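Side-chain contact in hemoglobin chain d1 (Lumbricus terrestris, PDB 1X9F), which probably carries oxygen at a heme iron, as one globin subunit of the earthworm's large extracellular hemoglobin: residues D81-A84 and A85-H89. Numbering follows the deposited sequence.
Sequences DMLA and AQLAH. With HEM (protoporphyrin IX containing Fe), chain M.
Leu83 and Leu87, one helical turn apart on helix 80-95, set their isobutyl groups together at a slant on the face turned to the protein interior. The CB of Leu87 lies 3.4 Å from Leu83 O, the atom that accepts the amide hydrogen of Leu87 itself (Leu87 N to Leu83 O 2.9 Å). CG lies anti to the carbonyl carbon (chi1 -65°), which carries the branch back toward the preceding turn; it stays by the same oxygen, 3.2 Å from Leu83 O, and also meets Leu83 CD1 at 3.9 Å. From there CD1 of Leu87 meets Leu83 CG at 3.9 Å, while CD2 reaches Leu83 CD1 at 4.1 Å. In Leu83, CG is trans to the backbone N (chi1 -175°), which brings CG and CD1 against the Leu87 branch. Gln134, on helix 125-139, packs on Leu83; Ile135 and Ile139 of that helix and Thr73 of helix 57-75 pack on Leu87. Cutting Leu87 back to an alanine would remove CG and both methyls and is likely to open a gap between these helices, leaving Leu83 without its neighbour on the next turn. The backbone beneath is regular: Ala85, Gln86, Leu87 and Ala88 each donate to the carbonyl four residues earlier. Gln86 is bent at its second torsion; its amide leaves this helix, and OE1 is hydrogen-bonded to a basic side chain of a neighbouring subunit. One turn on from Ala85, His89 extends outward and its NE2 donates to O1A of a heme propionate at 2.8 Å, N-H...O 160°, with the carboxylate carbon at the ring edge, in its plane. That heme is not this chain's own, so the bond ties the subunit to a heme across an interface. The helix continues to His94, the axial iron ligand, making this the F helix of the globin fold.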
# COMPACT_ATOMS: atom_id res chain seq x y z
N ASP D 81 -0.70 10.49 -40.60
CA ASP D 81 -1.37 9.63 -41.59
C ASP D 81 -2.13 8.47 -40.94
O ASP D 81 -3.32 8.27 -41.19
CB ASP D 81 -0.38 9.12 -42.65
CG ASP D 81 0.80 8.33 -42.05
OD1 ASP D 81 1.38 8.77 -41.04
OD2 ASP D 81 1.21 7.26 -42.55
N MET D 82 -1.41 7.71 -40.11
CA MET D 82 -1.98 6.58 -39.39
C MET D 82 -3.00 7.04 -38.37
O MET D 82 -4.04 6.40 -38.21
CB MET D 82 -0.88 5.78 -38.69
CG MET D 82 0.09 5.12 -39.64
SD MET D 82 1.48 4.41 -38.76
CE MET D 82 0.72 2.95 -38.07
N LEU D 83 -2.72 8.15 -37.70
CA LEU D 83 -3.64 8.65 -36.69
C LEU D 83 -4.98 9.02 -37.31
O LEU D 83 -6.03 8.65 -36.77
CB LEU D 83 -3.06 9.83 -35.90
CG LEU D 83 -3.94 10.32 -34.74
CD1 LEU D 83 -4.10 9.25 -33.66
CD2 LEU D 83 -3.39 11.60 -34.15
N ALA D 84 -4.95 9.73 -38.44
CA ALA D 84 -6.17 10.12 -39.15
C ALA D 84 -7.02 8.90 -39.50
O ALA D 84 -8.23 8.86 -39.21
CB ALA D 84 -5.84 10.94 -40.40
N ALA D 85 -6.39 7.88 -40.09
CA ALA D 85 -7.08 6.64 -40.44
C ALA D 85 -7.67 5.92 -39.23
O ALA D 85 -8.82 5.47 -39.28
CB ALA D 85 -6.15 5.72 -41.21
N GLN D 86 -6.89 5.80 -38.15
CA GLN D 86 -7.34 5.10 -36.96
C GLN D 86 -8.50 5.83 -36.31
O GLN D 86 -9.47 5.20 -35.88
CB GLN D 86 -6.19 4.91 -35.95
CG GLN D 86 -6.58 4.14 -34.69
CD GLN D 86 -7.05 2.73 -34.97
OE1 GLN D 86 -6.66 2.13 -35.98
NE2 GLN D 86 -7.87 2.18 -34.08
N LEU D 87 -8.41 7.15 -36.24
CA LEU D 87 -9.49 7.92 -35.62
C LEU D 87 -10.78 7.80 -36.43
O LEU D 87 -11.86 7.68 -35.85
CB LEU D 87 -9.08 9.38 -35.43
CG LEU D 87 -7.94 9.68 -34.45
CD1 LEU D 87 -7.70 11.18 -34.38
CD2 LEU D 87 -8.19 9.11 -33.05
N ALA D 88 -10.67 7.84 -37.76
CA ALA D 88 -11.82 7.63 -38.63
C ALA D 88 -12.46 6.26 -38.36
O ALA D 88 -13.69 6.15 -38.28
CB ALA D 88 -11.41 7.76 -40.10
N HIS D 89 -11.61 5.25 -38.19
CA HIS D 89 -12.02 3.87 -37.95
C HIS D 89 -12.78 3.75 -36.64
O HIS D 89 -13.81 3.09 -36.56
CB HIS D 89 -10.79 2.97 -37.92
CG HIS D 89 -11.09 1.51 -37.76
ND1 HIS D 89 -11.11 0.63 -38.83
CD2 HIS D 89 -11.34 0.76 -36.66
CE1 HIS D 89 -11.38 -0.58 -38.39
NE2 HIS D 89 -11.53 -0.53 -37.08
CHA HEM M . -9.52 -7.06 -39.28
CHB HEM M . -7.16 -9.02 -35.46
CHC HEM M . -6.06 -12.92 -38.19
CHD HEM M . -8.61 -11.08 -41.95
C1A HEM M . -8.93 -7.24 -37.94
C2A HEM M . -9.05 -6.28 -36.93
C3A HEM M . -8.35 -6.84 -35.78
C4A HEM M . -7.90 -8.12 -36.33
CMA HEM M . -8.15 -6.27 -34.39
CAA HEM M . -9.73 -4.94 -36.96
CBA HEM M . -11.18 -5.11 -36.52
CGA HEM M . -11.78 -3.73 -36.62
O1A HEM M . -11.60 -2.92 -35.69
O2A HEM M . -12.43 -3.45 -37.65
C1B HEM M . -6.65 -10.32 -35.88
C2B HEM M . -5.90 -11.11 -35.02
C3B HEM M . -5.67 -12.17 -35.83
C4B HEM M . -6.19 -11.97 -37.08
CMB HEM M . -5.50 -10.91 -33.56
CAB HEM M . -4.95 -13.23 -35.49
CBB HEM M . -4.10 -14.23 -35.07
C1C HEM M . -6.68 -12.76 -39.51
C2C HEM M . -6.58 -13.73 -40.51
C3C HEM M . -7.30 -13.18 -41.54
C4C HEM M . -7.78 -11.96 -41.11
CMC HEM M . -5.87 -15.06 -40.47
CAC HEM M . -7.56 -13.81 -42.86
CBC HEM M . -6.77 -13.60 -43.93
C1D HEM M . -9.12 -9.75 -41.55
C2D HEM M . -9.87 -8.96 -42.41
C3D HEM M . -10.15 -7.82 -41.69
C4D HEM M . -9.50 -8.05 -40.38
CMD HEM M . -10.30 -9.29 -43.82
CAD HEM M . -10.95 -6.61 -42.11
CBD HEM M . -10.02 -5.52 -42.60
CGD HEM M . -10.89 -4.31 -42.86
O1D HEM M . -11.51 -4.24 -43.94
O2D HEM M . -10.96 -3.44 -41.95
NA HEM M . -8.25 -8.37 -37.61
NB HEM M . -6.83 -10.79 -37.16
NC HEM M . -7.40 -11.66 -39.84
ND HEM M . -8.86 -9.23 -40.31
FE HEM M . -7.82 -10.00 -38.75